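Local atomic coordinates of kinectin 1 (Kinesin receptor) (Legionella pneumophila, PDB entry 4MU6), a protein that is of uncharacterised molecular function, an effector of Legionella pneumophila represented here by its elongated, almost wholly helical N-terminal coiled-coil domain. Residues S175-E178 and Q179-N182; T110-S113 and E114-E118; H276-S279 and S280-D284; S48-A51 and T52-S56; H200-K203 and R204-A208. All blocks are in the same frame, centred on the assembly; numbering follows the deposited sequence.

Contact 1 of 5, residues S175-E178 and Q179-N182; sequences SLFE and QEVN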
loop_
_atom_site.group_PDB
_atom_site.type_symbol
_atom_site.label_atom_id
_atom_site.label_comp_id
_atom_site.label_asym_id
_atom_site.label_seq_id
_atom_site.Cartn_x
_atom_site.Cartn_y
_atom_site.Cartn_z
ATOM N N SER A 175 -37.327 34.065 -24.077
ATOM C CA SER A 175 -37.126 32.789 -23.413
ATOM C C SER A 175 -36.252 31.873 -24.257
ATOM O O SER A 175 -35.417 31.145 -23.728
ATOM C CB SER A 175 -38.468 32.114 -23.127
ATOM O OG SER A 175 -39.033 31.596 -24.317
ATOM N N LEU A 176 -36.446 31.925 -25.572
ATOM C CA LEU A 176 -35.625 31.165 -26.500
ATOM C C LEU A 176 -34.163 31.581 -26.416
ATOM O O LEU A 176 -33.275 30.727 -26.403
ATOM C CB LEU A 176 -36.153 31.323 -27.926
ATOM C CG LEU A 176 -37.473 30.586 -28.170
ATOM C CD1 LEU A 176 -38.201 31.127 -29.413
ATOM C CD2 LEU A 176 -37.209 29.096 -28.292
ATOM N N PHE A 177 -33.913 32.888 -26.364
ATOM C CA PHE A 177 -32.543 33.383 -26.244
ATOM C C PHE A 177 -31.917 32.932 -24.926
ATOM O O PHE A 177 -30.729 32.607 -24.891
ATOM C CB PHE A 177 -32.458 34.909 -26.389
ATOM C CG PHE A 177 -32.399 35.395 -27.838
ATOM C CD1 PHE A 177 -31.287 35.141 -28.633
ATOM C CD2 PHE A 177 -33.448 36.125 -28.388
ATOM C CE1 PHE A 177 -31.232 35.587 -29.962
ATOM C CE2 PHE A 177 -33.397 36.583 -29.717
ATOM C CZ PHE A 177 -32.293 36.314 -30.499
ATOM N N GLU A 178 -32.710 32.920 -23.852
ATOM C CA GLU A 178 -32.247 32.382 -22.574
ATOM C C GLU A 178 -32.037 30.867 -22.642
ATOM O O GLU A 178 -31.107 30.325 -22.034
ATOM C CB GLU A 178 -33.233 32.701 -21.454
ATOM C CG GLU A 178 -32.678 32.375 -20.082
ATOM C CD GLU A 178 -33.667 32.628 -18.956
ATOM O OE1 GLU A 178 -34.755 33.181 -19.232
ATOM O OE2 GLU A 178 -33.348 32.269 -17.798
ATOM N N GLN A 179 -32.914 30.184 -23.373
ATOM C CA GLN A 179 -32.791 28.745 -23.550
ATOM C C GLN A 179 -31.466 28.447 -24.239
ATOM O O GLN A 179 -30.742 27.504 -23.870
ATOM C CB GLN A 179 -33.949 28.203 -24.391
ATOM C CG GLN A 179 -33.980 26.684 -24.485
ATOM C CD GLN A 179 -34.373 26.030 -23.163
ATOM O OE1 GLN A 179 -35.434 26.316 -22.610
ATOM N NE2 GLN A 179 -33.515 25.149 -22.653
ATOM N N GLU A 180 -31.140 29.273 -25.231
ATOM C CA GLU A 180 -29.918 29.081 -26.003
ATOM C C GLU A 180 -28.652 29.176 -25.147
ATOM O O GLU A 180 -27.826 28.261 -25.131
ATOM C CB GLU A 180 -29.851 30.078 -27.158
ATOM C CG GLU A 180 -28.612 29.934 -28.030
ATOM C CD GLU A 180 -28.675 30.803 -29.286
ATOM O OE1 GLU A 180 -28.685 32.048 -29.152
ATOM O OE2 GLU A 180 -28.723 30.240 -30.403
ATOM N N VAL A 181 -28.493 30.282 -24.435
ATOM C CA VAL A 181 -27.294 30.454 -23.629
ATOM C C VAL A 181 -27.215 29.402 -22.502
ATOM O O VAL A 181 -26.134 28.903 -22.202
ATOM C CB VAL A 181 -27.200 31.882 -23.067
ATOM C CG1 VAL A 181 -28.531 32.300 -22.519
ATOM C CG2 VAL A 181 -26.136 31.975 -21.997
ATOM N N ASN A 182 -28.350 29.051 -21.903
ATOM C CA ASN A 182 -28.371 27.999 -20.880
ATOM C C ASN A 182 -27.937 26.627 -21.380
ATOM O O ASN A 182 -27.191 25.912 -20.700
ATOM C CB ASN A 182 -29.740 27.903 -20.208
ATOM C CG ASN A 182 -29.954 29.007 -19.210
ATOM O OD1 ASN A 182 -28.998 29.653 -18.796
ATOM N ND2 ASN A 182 -31.201 29.233 -18.816
HETATM O O HOH W 1 -28.988 33.123 -26.930
#
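Phe177 and Glu180 lie side by side and point the same way from the surface of helix 158-217, and a single water joins them. This water donates to Phe177 O over 2.7 Å and to Glu180 OE1 over a short 2.5 Å, so one molecule ties a backbone carbonyl to the carboxylate three residues on. The same OE1 stands 4.1 Å from CD1 of the Phe177 ring, with the ring and carboxylate planes turned 65° from each other, while the water meets the ring at its edge. Phe177 O is therefore gripped twice, by the water and by Val181 N in a long but nearly straight helical bond of 3.3 Å. Val181 adds a methyl to this neighbourhood: its chi1 of 45° sets CG1 between its own backbone N and carbonyl carbon, which brings CG1 to 3.2 Å from Phe177 O and close to Glu178 O. On the next flank Glu178 reaches out as an extended chain and slants across the Asn182 amide, with Glu178 CG 3.7 Å from Asn182 ND2 in plain packing. Behind these groups the regular bond from Glu180 N to Leu176 O, 2.8 Å, holds the turn, and Leu176 packs against Gln111, Ile112 and Gln115 of helix 108-127. Gln179 bends its chain at chi2 and bonds through NE2 to Asn183, its side chain also touching Ile108 and Glu104. The water gives one hydrogen to Glu180 OE1 and the other to Phe177 O, and so bridges two acceptors that cannot bond to each other.

Contact 2 of 5, residues T110-S113 and E114-E118; sequences TQIS and EQQTE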
loop_
_atom_site.group_PDB
_atom_site.type_symbol
_atom_site.label_atom_id
_atom_site.label_comp_id
_atom_site.label_asym_id
_atom_site.label_seq_id
_atom_site.Cartn_x
_atom_site.Cartn_y
_atom_site.Cartn_z
ATOM N N THR A 110 -34.469 28.444 -35.701
ATOM C CA THR A 110 -35.729 28.290 -36.424
ATOM C C THR A 110 -36.925 28.864 -35.644
ATOM O O THR A 110 -37.739 29.610 -36.198
ATOM C CB THR A 110 -35.975 26.829 -36.780
ATOM O OG1 THR A 110 -34.982 26.419 -37.722
ATOM C CG2 THR A 110 -37.362 26.633 -37.384
ATOM N N GLN A 111 -37.012 28.524 -34.361
ATOM C CA GLN A 111 -38.079 29.004 -33.494
ATOM C C GLN A 111 -38.074 30.524 -33.422
ATOM O O GLN A 111 -39.119 31.161 -33.578
ATOM C CB GLN A 111 -37.924 28.438 -32.082
ATOM C CG GLN A 111 -38.235 26.960 -31.984
ATOM C CD GLN A 111 -37.760 26.347 -30.673
ATOM O OE1 GLN A 111 -36.550 26.218 -30.418
ATOM N NE2 GLN A 111 -38.713 25.977 -29.829
ATOM N N ILE A 112 -36.899 31.096 -33.169
ATOM C CA ILE A 112 -36.773 32.538 -33.101
ATOM C C ILE A 112 -37.259 33.197 -34.390
ATOM O O ILE A 112 -38.024 34.153 -34.345
ATOM C CB ILE A 112 -35.337 32.955 -32.781
ATOM C CG1 ILE A 112 -35.055 32.662 -31.310
ATOM C CG2 ILE A 112 -35.136 34.448 -33.091
ATOM C CD1 ILE A 112 -33.577 32.651 -30.947
ATOM N N SER A 113 -36.830 32.659 -35.529
ATOM C CA SER A 113 -37.259 33.149 -36.835
ATOM C C SER A 113 -38.778 33.084 -36.982
ATOM O O SER A 113 -39.411 34.063 -37.371
ATOM C CB SER A 113 -36.578 32.344 -37.946
ATOM O OG SER A 113 -37.314 32.402 -39.152
ATOM N N GLU A 114 -39.349 31.931 -36.641
ATOM C CA GLU A 114 -40.796 31.714 -36.629
ATOM C C GLU A 114 -41.547 32.728 -35.760
ATOM O O GLU A 114 -42.520 33.348 -36.205
ATOM C CB GLU A 114 -41.119 30.297 -36.135
ATOM C CG GLU A 114 -40.848 29.174 -37.128
ATOM C CD GLU A 114 -41.054 27.785 -36.516
ATOM O OE1 GLU A 114 -40.939 27.653 -35.276
ATOM O OE2 GLU A 114 -41.330 26.823 -37.271
ATOM N N GLN A 115 -41.103 32.886 -34.519
ATOM C CA GLN A 115 -41.737 33.822 -33.599
ATOM C C GLN A 115 -41.647 35.245 -34.135
ATOM O O GLN A 115 -42.605 36.027 -34.032
ATOM C CB GLN A 115 -41.078 33.761 -32.218
ATOM C CG GLN A 115 -41.257 32.435 -31.475
ATOM C CD GLN A 115 -42.711 32.053 -31.258
ATOM O OE1 GLN A 115 -43.535 32.880 -30.856
ATOM N NE2 GLN A 115 -43.039 30.791 -31.533
ATOM N N GLN A 116 -40.488 35.582 -34.695
ATOM C CA GLN A 116 -40.252 36.942 -35.174
ATOM C C GLN A 116 -41.122 37.284 -36.374
ATOM O O GLN A 116 -41.618 38.400 -36.499
ATOM C CB GLN A 116 -38.780 37.146 -35.490
ATOM C CG GLN A 116 -37.990 37.520 -34.252
ATOM C CD GLN A 116 -36.510 37.502 -34.485
ATOM O OE1 GLN A 116 -36.039 36.982 -35.496
ATOM N NE2 GLN A 116 -35.755 38.070 -33.550
ATOM N N THR A 117 -41.311 36.303 -37.238
ATOM C CA THR A 117 -42.194 36.431 -38.381
ATOM C C THR A 117 -43.620 36.674 -37.922
ATOM O O THR A 117 -44.285 37.600 -38.391
ATOM C CB THR A 117 -42.126 35.164 -39.234
ATOM O OG1 THR A 117 -40.847 35.120 -39.879
ATOM C CG2 THR A 117 -43.235 35.143 -40.270
ATOM N N GLU A 118 -44.090 35.854 -36.990
ATOM C CA GLU A 118 -45.412 36.080 -36.418
ATOM C C GLU A 118 -45.478 37.432 -35.702
ATOM O O GLU A 118 -46.503 38.119 -35.746
ATOM C CB GLU A 118 -45.792 34.948 -35.454
ATOM C CG GLU A 118 -45.848 33.562 -36.096
ATOM C CD GLU A 118 -47.126 33.308 -36.891
ATOM O OE1 GLU A 118 -47.846 34.281 -37.224
ATOM O OE2 GLU A 118 -47.413 32.121 -37.181
#
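Gln116 runs alongside Ile112 one turn further along the same alpha-helix, residues 108-127 of the elongated helical domain, and the two side chains point the same way. Its CB sits 3.3 Å from Ile112 O, the carbonyl that also accepts the helical bond from Gln116 N. With chi1 at -85°, CG stands opposite the residue's own carbonyl carbon and folds back toward the preceding turn, where it too lies near Ile112 O. From there the chain is extended, and CD comes within 3.6 Å of the Ile112 methyl CG2. At the tip OE1 and NE2 both remain near that methyl, so the amide end is packed along an apolar branch. A second i to i+4 pair, two residues earlier on another flank, meets differently: Glu114 passes slantwise over Thr110, its CG close to Thr110 O and its CD 4.0 Å from Thr110 CG2. OE1 of the same carboxylate approaches Gln111 CA at 3.6 Å. Gln115 instead bends at chi2, with CG 3.3 Å from Gln111 O, and its OE1 accepts a hydrogen bond from Arg169 of helix 158-217. Gln115 also touches Lys172 and Ile173 there, which places this side of the turn against the neighbouring helix, whereas Ser113, Glu114 and Thr117 belong to the exposed surface. Thr117 closes the turn with two donors to one acceptor: its N reaches Ser113 O over 2.9 Å, and its OG1 donates to that oxygen over 3.1 Å from the opposite face of the carbonyl plane, 38° out of it.

Contact 3 of 5, residues H276-S279 and S280-D284; sequences HTLS and SQEVD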
loop_
_atom_site.group_PDB
_atom_site.type_symbol
_atom_site.label_atom_id
_atom_site.label_comp_id
_atom_site.label_asym_id
_atom_site.label_seq_id
_atom_site.Cartn_x
_atom_site.Cartn_y
_atom_site.Cartn_z
ATOM N N HIS A 276 36.436 -36.759 21.029
ATOM C CA HIS A 276 37.361 -35.635 20.918
ATOM C C HIS A 276 38.777 -36.193 20.856
ATOM O O HIS A 276 38.966 -37.400 20.958
ATOM C CB HIS A 276 37.200 -34.675 22.111
ATOM C CG HIS A 276 37.493 -35.308 23.440
ATOM N ND1 HIS A 276 38.761 -35.694 23.817
ATOM C CD2 HIS A 276 36.679 -35.629 24.475
ATOM C CE1 HIS A 276 38.717 -36.233 25.024
ATOM N NE2 HIS A 276 37.464 -36.202 25.448
ATOM N N THR A 277 39.767 -35.316 20.708
ATOM C CA THR A 277 41.150 -35.737 20.494
ATOM C C THR A 277 42.067 -35.258 21.621
ATOM O O THR A 277 43.298 -35.197 21.478
ATOM C CB THR A 277 41.674 -35.238 19.127
ATOM O OG1 THR A 277 41.267 -33.879 18.924
ATOM C CG2 THR A 277 41.102 -36.082 18.004
ATOM N N LEU A 278 41.465 -34.929 22.755
ATOM C CA LEU A 278 42.229 -34.419 23.874
ATOM C C LEU A 278 42.793 -35.574 24.696
ATOM O O LEU A 278 42.133 -36.599 24.874
ATOM C CB LEU A 278 41.354 -33.513 24.739
ATOM C CG LEU A 278 40.771 -32.273 24.054
ATOM C CD1 LEU A 278 39.566 -31.769 24.821
ATOM C CD2 LEU A 278 41.814 -31.168 23.922
ATOM N N SER A 279 44.017 -35.411 25.191
ATOM C CA SER A 279 44.606 -36.407 26.073
ATOM C C SER A 279 43.950 -36.355 27.453
ATOM O O SER A 279 43.327 -35.352 27.825
ATOM C CB SER A 279 46.100 -36.156 26.233
ATOM O OG SER A 279 46.322 -35.097 27.151
ATOM N N SER A 280 44.107 -37.438 28.208
ATOM C CA SER A 280 43.566 -37.528 29.556
ATOM C C SER A 280 44.030 -36.356 30.419
ATOM O O SER A 280 43.241 -35.780 31.169
ATOM C CB SER A 280 43.966 -38.862 30.185
ATOM O OG SER A 280 43.871 -38.813 31.594
ATOM N N GLN A 281 45.303 -35.991 30.299
ATOM C CA GLN A 281 45.829 -34.852 31.044
ATOM C C GLN A 281 45.248 -33.510 30.577
ATOM O O GLN A 281 45.027 -32.612 31.382
ATOM C CB GLN A 281 47.359 -34.832 31.012
ATOM C CG GLN A 281 47.994 -35.998 31.823
ATOM C CD GLN A 281 49.492 -35.817 32.058
ATOM O OE1 GLN A 281 49.990 -34.686 32.095
ATOM N NE2 GLN A 281 50.218 -36.931 32.215
ATOM N N GLU A 282 44.999 -33.391 29.279
ATOM C CA GLU A 282 44.381 -32.196 28.725
ATOM C C GLU A 282 42.977 -32.003 29.284
ATOM O O GLU A 282 42.614 -30.907 29.737
ATOM C CB GLU A 282 44.365 -32.278 27.193
ATOM C CG GLU A 282 45.742 -32.077 26.582
ATOM C CD GLU A 282 45.747 -32.113 25.061
ATOM O OE1 GLU A 282 44.996 -32.920 24.471
ATOM O OE2 GLU A 282 46.509 -31.328 24.453
ATOM N N VAL A 283 42.196 -33.080 29.254
ATOM C CA VAL A 283 40.850 -33.093 29.816
ATOM C C VAL A 283 40.847 -32.626 31.273
ATOM O O VAL A 283 40.074 -31.746 31.656
ATOM C CB VAL A 283 40.242 -34.518 29.748
ATOM C CG1 VAL A 283 38.842 -34.516 30.277
ATOM C CG2 VAL A 283 40.239 -35.010 28.319
ATOM N N ASP A 284 41.729 -33.209 32.077
ATOM C CA ASP A 284 41.764 -32.881 33.491
ATOM C C ASP A 284 42.164 -31.425 33.697
ATOM O O ASP A 284 41.648 -30.760 34.598
ATOM C CB ASP A 284 42.704 -33.812 34.250
ATOM C CG ASP A 284 42.096 -35.185 34.481
ATOM O OD1 ASP A 284 40.867 -35.340 34.268
ATOM O OD2 ASP A 284 42.844 -36.102 34.881
#
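Glu282 and Ser279 face each other in a reciprocal capping box at the start of helix 280-294. Ser279 is the N-cap: its chi1 of 79° brings OG between its own N and carbonyl carbon, where it accepts from Glu282 N over 3.0 Å. In return the extended Glu282 chain runs back past OG, and OE1 accepts from Ser279 N over 2.8 Å. That bond arrives on the anti side of the carboxylate, 22° out of its plane. Leu278 crosses Glu282 at about a right angle, its CD2 3.7 Å from OE1, while its CB meets Val283 CG2 at 4.0 Å. The same valine methyl is approached by His276, whose side chain also stands crosswise to it, CE1 being 3.8 Å away. The His276 ring is held by Leu278: the backbone N donates in the ring plane to ND1 over 3.0 Å, and CD1 lies over one face, near its rim. Further back, Thr277 OG1 bonds to Glu25 O. Because ND1 accepts from Leu278 N, it is probably the unprotonated ring nitrogen, and the carboxylate of Glu282, lying at the helix N-terminus, would probably be stabilised as an anion by the helix dipole.

Contact 4 of 5, residues S48-A51 and T52-S56; sequences SVTA and TLLKS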
loop_
_atom_site.group_PDB
_atom_site.type_symbol
_atom_site.label_atom_id
_atom_site.label_comp_id
_atom_site.label_asym_id
_atom_site.label_seq_id
_atom_site.Cartn_x
_atom_site.Cartn_y
_atom_site.Cartn_z
ATOM N N SER A 48 27.072 -17.581 14.559
ATOM C CA SER A 48 26.121 -18.474 13.896
ATOM C C SER A 48 24.667 -18.320 14.398
ATOM O O SER A 48 23.737 -18.380 13.593
ATOM C CB SER A 48 26.602 -19.940 13.888
ATOM O OG SER A 48 26.213 -20.656 15.045
ATOM N N VAL A 49 24.466 -18.129 15.704
ATOM C CA VAL A 49 23.131 -17.838 16.241
ATOM C C VAL A 49 22.613 -16.516 15.650
ATOM O O VAL A 49 21.465 -16.419 15.223
ATOM C CB VAL A 49 23.145 -17.719 17.768
ATOM C CG1 VAL A 49 21.782 -17.212 18.296
ATOM C CG2 VAL A 49 23.515 -19.052 18.400
ATOM N N THR A 50 23.482 -15.508 15.616
ATOM C CA THR A 50 23.116 -14.198 15.093
ATOM C C THR A 50 22.693 -14.253 13.619
ATOM O O THR A 50 21.735 -13.586 13.244
ATOM C CB THR A 50 24.237 -13.146 15.322
ATOM O OG1 THR A 50 24.458 -12.983 16.731
ATOM C CG2 THR A 50 23.868 -11.777 14.716
ATOM N N ALA A 51 23.377 -15.059 12.801
ATOM C CA ALA A 51 23.020 -15.193 11.379
ATOM C C ALA A 51 21.662 -15.866 11.224
ATOM O O ALA A 51 20.827 -15.425 10.418
ATOM C CB ALA A 51 24.120 -15.955 10.565
ATOM N N THR A 52 21.436 -16.922 12.006
ATOM C CA THR A 52 20.127 -17.571 12.044
ATOM C C THR A 52 19.014 -16.588 12.423
ATOM O O THR A 52 17.939 -16.591 11.823
ATOM C CB THR A 52 20.099 -18.747 13.026
ATOM O OG1 THR A 52 20.918 -19.812 12.525
ATOM C CG2 THR A 52 18.660 -19.254 13.227
ATOM N N LEU A 53 19.252 -15.754 13.426
ATOM C CA LEU A 53 18.206 -14.810 13.843
ATOM C C LEU A 53 17.912 -13.765 12.768
ATOM O O LEU A 53 16.753 -13.377 12.557
ATOM C CB LEU A 53 18.552 -14.149 15.181
ATOM C CG LEU A 53 18.400 -15.097 16.374
ATOM C CD1 LEU A 53 19.081 -14.544 17.605
ATOM C CD2 LEU A 53 16.922 -15.334 16.640
ATOM N N LEU A 54 18.955 -13.323 12.076
ATOM C CA LEU A 54 18.789 -12.314 11.035
ATOM C C LEU A 54 18.013 -12.872 9.854
ATOM O O LEU A 54 17.149 -12.172 9.288
ATOM C CB LEU A 54 20.144 -11.786 10.571
ATOM C CG LEU A 54 20.861 -10.954 11.625
ATOM C CD1 LEU A 54 22.291 -10.753 11.200
ATOM C CD2 LEU A 54 20.148 -9.614 11.829
ATOM N N LYS A 55 18.329 -14.118 9.485
ATOM C CA LYS A 55 17.613 -14.798 8.414
ATOM C C LYS A 55 16.151 -14.966 8.774
ATOM O O LYS A 55 15.277 -14.757 7.934
ATOM C CB LYS A 55 18.216 -16.152 8.097
ATOM C CG LYS A 55 19.494 -16.121 7.262
ATOM C CD LYS A 55 20.153 -17.513 7.224
ATOM C CE LYS A 55 21.441 -17.544 6.390
ATOM N NZ LYS A 55 22.627 -16.942 7.062
ATOM N N SER A 56 15.898 -15.350 10.020
ATOM C CA SER A 56 14.539 -15.471 10.547
ATOM C C SER A 56 13.784 -14.135 10.522
ATOM O O SER A 56 12.607 -14.077 10.152
ATOM C CB SER A 56 14.580 -16.007 11.981
ATOM O OG SER A 56 14.972 -17.365 11.996
#
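Leu53 overlaps Val49 one turn back on helix 43-105, the two side chains lying abreast and pointing the same way. The touch is between methyls, Leu53 CD1 against Val49 CG1 at 3.9 Å. Valine's chi1 of 172° carries CG1 to the side of its own carbonyl carbon, facing the next turn, and Leu53 CG meanwhile settles 3.5 Å from Val49 O. A second pair, Thr50 and Leu54, repeats the arrangement on the adjoining flank: the threonine methyl CG2 meets Leu54 CD1 at 4.0 Å, and Leu54 CG presses on Thr50 O at 3.2 Å. Thr50 uses its hydroxyl separately, bonded to His46 O, so methyl and hydroxyl serve different partners. On the outer side Lys55 stretches out and turns only at its last torsion, chi4 76°, which returns NZ toward Ala51 CB at 3.9 Å. Hydroxyls also reach back to the backbone one turn earlier. Thr52 OG1 makes a weak bond to Ser48 O, which already accepts from Thr52 N, and Ser56 OG donates to Thr52 O over 3.1 Å, coming from the face opposite to Ser56 N. Ser48 OG is bonded to His17 of helix 10-22. The same helix meets Val49 through Leu13 and His17, while Ala255, Ile252 and Cys248 of helix 227-273 receive Val49, Thr50, Leu53 and Leu54. Val49 with Leu53 and the methyl of Thr50 with Leu54, each pair four residues apart, thus form an apolar stripe, as in coiled coils and bundles, where neighbouring helices bury it.

Contact 5 of 5, residues H200-K203 and R204-A208; sequences HHTK and RVKRA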
loop_
_atom_site.group_PDB
_atom_site.type_symbol
_atom_site.label_atom_id
_atom_site.label_comp_id
_atom_site.label_asym_id
_atom_site.label_seq_id
_atom_site.Cartn_x
_atom_site.Cartn_y
_atom_site.Cartn_z
ATOM N N HIS A 200 -9.444 10.475 -14.879
ATOM C CA HIS A 200 -9.586 9.344 -13.952
ATOM C C HIS A 200 -9.176 8.060 -14.653
ATOM O O HIS A 200 -8.608 7.158 -14.033
ATOM C CB HIS A 200 -11.025 9.179 -13.444
ATOM C CG HIS A 200 -11.446 10.203 -12.433
ATOM N ND1 HIS A 200 -12.756 10.338 -12.023
ATOM C CD2 HIS A 200 -10.739 11.134 -11.749
ATOM C CE1 HIS A 200 -12.836 11.309 -11.130
ATOM N NE2 HIS A 200 -11.629 11.812 -10.951
ATOM N N HIS A 201 -9.498 7.988 -15.941
ATOM C CA HIS A 201 -9.233 6.815 -16.761
ATOM C C HIS A 201 -7.735 6.619 -16.982
ATOM O O HIS A 201 -7.205 5.518 -16.814
ATOM C CB HIS A 201 -9.948 6.943 -18.105
ATOM C CG HIS A 201 -9.609 5.851 -19.071
ATOM N ND1 HIS A 201 -8.788 6.048 -20.164
ATOM C CD2 HIS A 201 -9.969 4.546 -19.103
ATOM C CE1 HIS A 201 -8.660 4.913 -20.827
ATOM N NE2 HIS A 201 -9.366 3.985 -20.205
ATOM N N THR A 202 -7.061 7.697 -17.366
ATOM C CA THR A 202 -5.619 7.682 -17.507
ATOM C C THR A 202 -4.919 7.118 -16.253
ATOM O O THR A 202 -4.118 6.186 -16.362
ATOM C CB THR A 202 -5.100 9.072 -17.889
ATOM O OG1 THR A 202 -5.569 9.392 -19.208
ATOM C CG2 THR A 202 -3.588 9.095 -17.894
ATOM N N LYS A 203 -5.252 7.637 -15.070
ATOM C CA LYS A 203 -4.666 7.116 -13.828
ATOM C C LYS A 203 -4.975 5.634 -13.587
ATOM O O LYS A 203 -4.113 4.887 -13.122
ATOM C CB LYS A 203 -5.090 7.959 -12.616
ATOM C CG LYS A 203 -4.634 9.402 -12.694
ATOM C CD LYS A 203 -5.189 10.213 -11.540
ATOM C CE LYS A 203 -4.782 11.663 -11.644
ATOM N NZ LYS A 203 -5.353 12.459 -10.520
ATOM N N ARG A 204 -6.197 5.207 -13.898
ATOM C CA ARG A 204 -6.544 3.800 -13.755
ATOM C C ARG A 204 -5.702 2.935 -14.693
ATOM O O ARG A 204 -5.200 1.880 -14.289
ATOM C CB ARG A 204 -8.039 3.553 -13.972
ATOM C CG ARG A 204 -8.906 3.927 -12.782
ATOM C CD ARG A 204 -10.358 3.455 -12.958
ATOM N NE ARG A 204 -10.968 3.880 -14.218
ATOM C CZ ARG A 204 -11.707 4.980 -14.366
ATOM N NH1 ARG A 204 -11.947 5.780 -13.330
ATOM N NH2 ARG A 204 -12.224 5.275 -15.550
ATOM N N VAL A 205 -5.524 3.401 -15.928
ATOM C CA VAL A 205 -4.670 2.706 -16.899
ATOM C C VAL A 205 -3.229 2.596 -16.411
ATOM O O VAL A 205 -2.594 1.554 -16.560
ATOM C CB VAL A 205 -4.690 3.415 -18.289
ATOM C CG1 VAL A 205 -3.672 2.801 -19.244
ATOM C CG2 VAL A 205 -6.086 3.367 -18.894
ATOM N N LYS A 206 -2.703 3.672 -15.835
ATOM C CA LYS A 206 -1.338 3.637 -15.308
ATOM C C LYS A 206 -1.201 2.625 -14.156
ATOM O O LYS A 206 -0.217 1.885 -14.082
ATOM C CB LYS A 206 -0.900 5.042 -14.863
ATOM C CG LYS A 206 -0.599 6.012 -16.027
ATOM C CD LYS A 206 -0.768 7.479 -15.579
ATOM C CE LYS A 206 0.001 8.455 -16.464
ATOM N NZ LYS A 206 -0.237 9.880 -16.048
ATOM N N ARG A 207 -2.189 2.584 -13.261
ATOM C CA ARG A 207 -2.140 1.613 -12.171
ATOM C C ARG A 207 -2.257 0.185 -12.720
ATOM O O ARG A 207 -1.568 -0.720 -12.252
ATOM C CB ARG A 207 -3.185 1.901 -11.080
ATOM C CG ARG A 207 -2.900 3.196 -10.298
ATOM C CD ARG A 207 -3.750 3.336 -9.046
ATOM N NE ARG A 207 -5.157 3.607 -9.303
ATOM C CZ ARG A 207 -5.662 4.835 -9.410
ATOM N NH1 ARG A 207 -4.858 5.890 -9.299
ATOM N NH2 ARG A 207 -6.967 5.012 -9.621
ATOM N N ALA A 208 -3.116 0.006 -13.720
ATOM C CA ALA A 208 -3.298 -1.278 -14.362
ATOM C C ALA A 208 -2.023 -1.732 -15.078
ATOM O O ALA A 208 -1.717 -2.920 -15.134
ATOM C CB ALA A 208 -4.472 -1.228 -15.326
HETATM O O HOH W 2 -8.169 7.295 -10.886
#
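Val205 N donates to His201 O over 2.8 Å and Arg204 N to His200 O over 3.1 Å, the backbone bonds of this turn. A water links His200 O, to which it donates over 3.2 Å, with Arg207 NH2, from which it accepts over 2.9 Å; the same NH2 forms a salt bridge with Asp80. The guanidinium of Arg204 lies with one face over His200 O and His201 CA. A bend at chi3, -53°, folds this arginine back onto the turn, where NH1 comes to 3.5 Å from His200 CB and NH2 lies at the edge of the His201 ring, near its plane. Arg207 follows suit, bent at chi3 with one face of its guanidinium above Lys203 O. On the outer side methyl groups carry the packing. His201 turns its ring so that Val205 CG2 sits over one face, a CH-pi contact 3.8 Å from the ring centroid and 21° off the normal. Thr202 and Lys206 run side by side, CG2 of the threonine touching the lysine at CE and NZ, both 3.9 Å away. The inner face of this turn of helix 158-217 is set against helix 43-105: Arg204 NH1 forms a salt bridge with Asp87 and a hydrogen bond with Gln83, and His200 ND1 bonds to the same Asp87. Charged residues of two successive helical turns thus clasp the neighbouring long helix, with His201, Thr202 and Val205 left on the exposed side.

How the contacts relate
Contacts 1, 2, 4 and 5 are all turns in the interior of helices, whereas contact 3 alone marks a helix beginning, where the Ser279 hydroxyl and the Glu282 carboxylate serve the cap. Contact 4 is the partly buried one and correspondingly the most apolar; the others lie at the surface. Contacts 1 and 2 touch directly, Leu176 and Phe177 packing on Ile112, and thereby join helices 158-217 and 108-127 near one end of the molecule. Contact 5 shares helix 158-217 with contact 1, about 39 Å away between centres, but grips helix 43-105 through salt bridges. Contacts 3 and 4 lie across the chain's centre from contacts 1 and 2, contact 3 about 112 Å from contact 1 between centres.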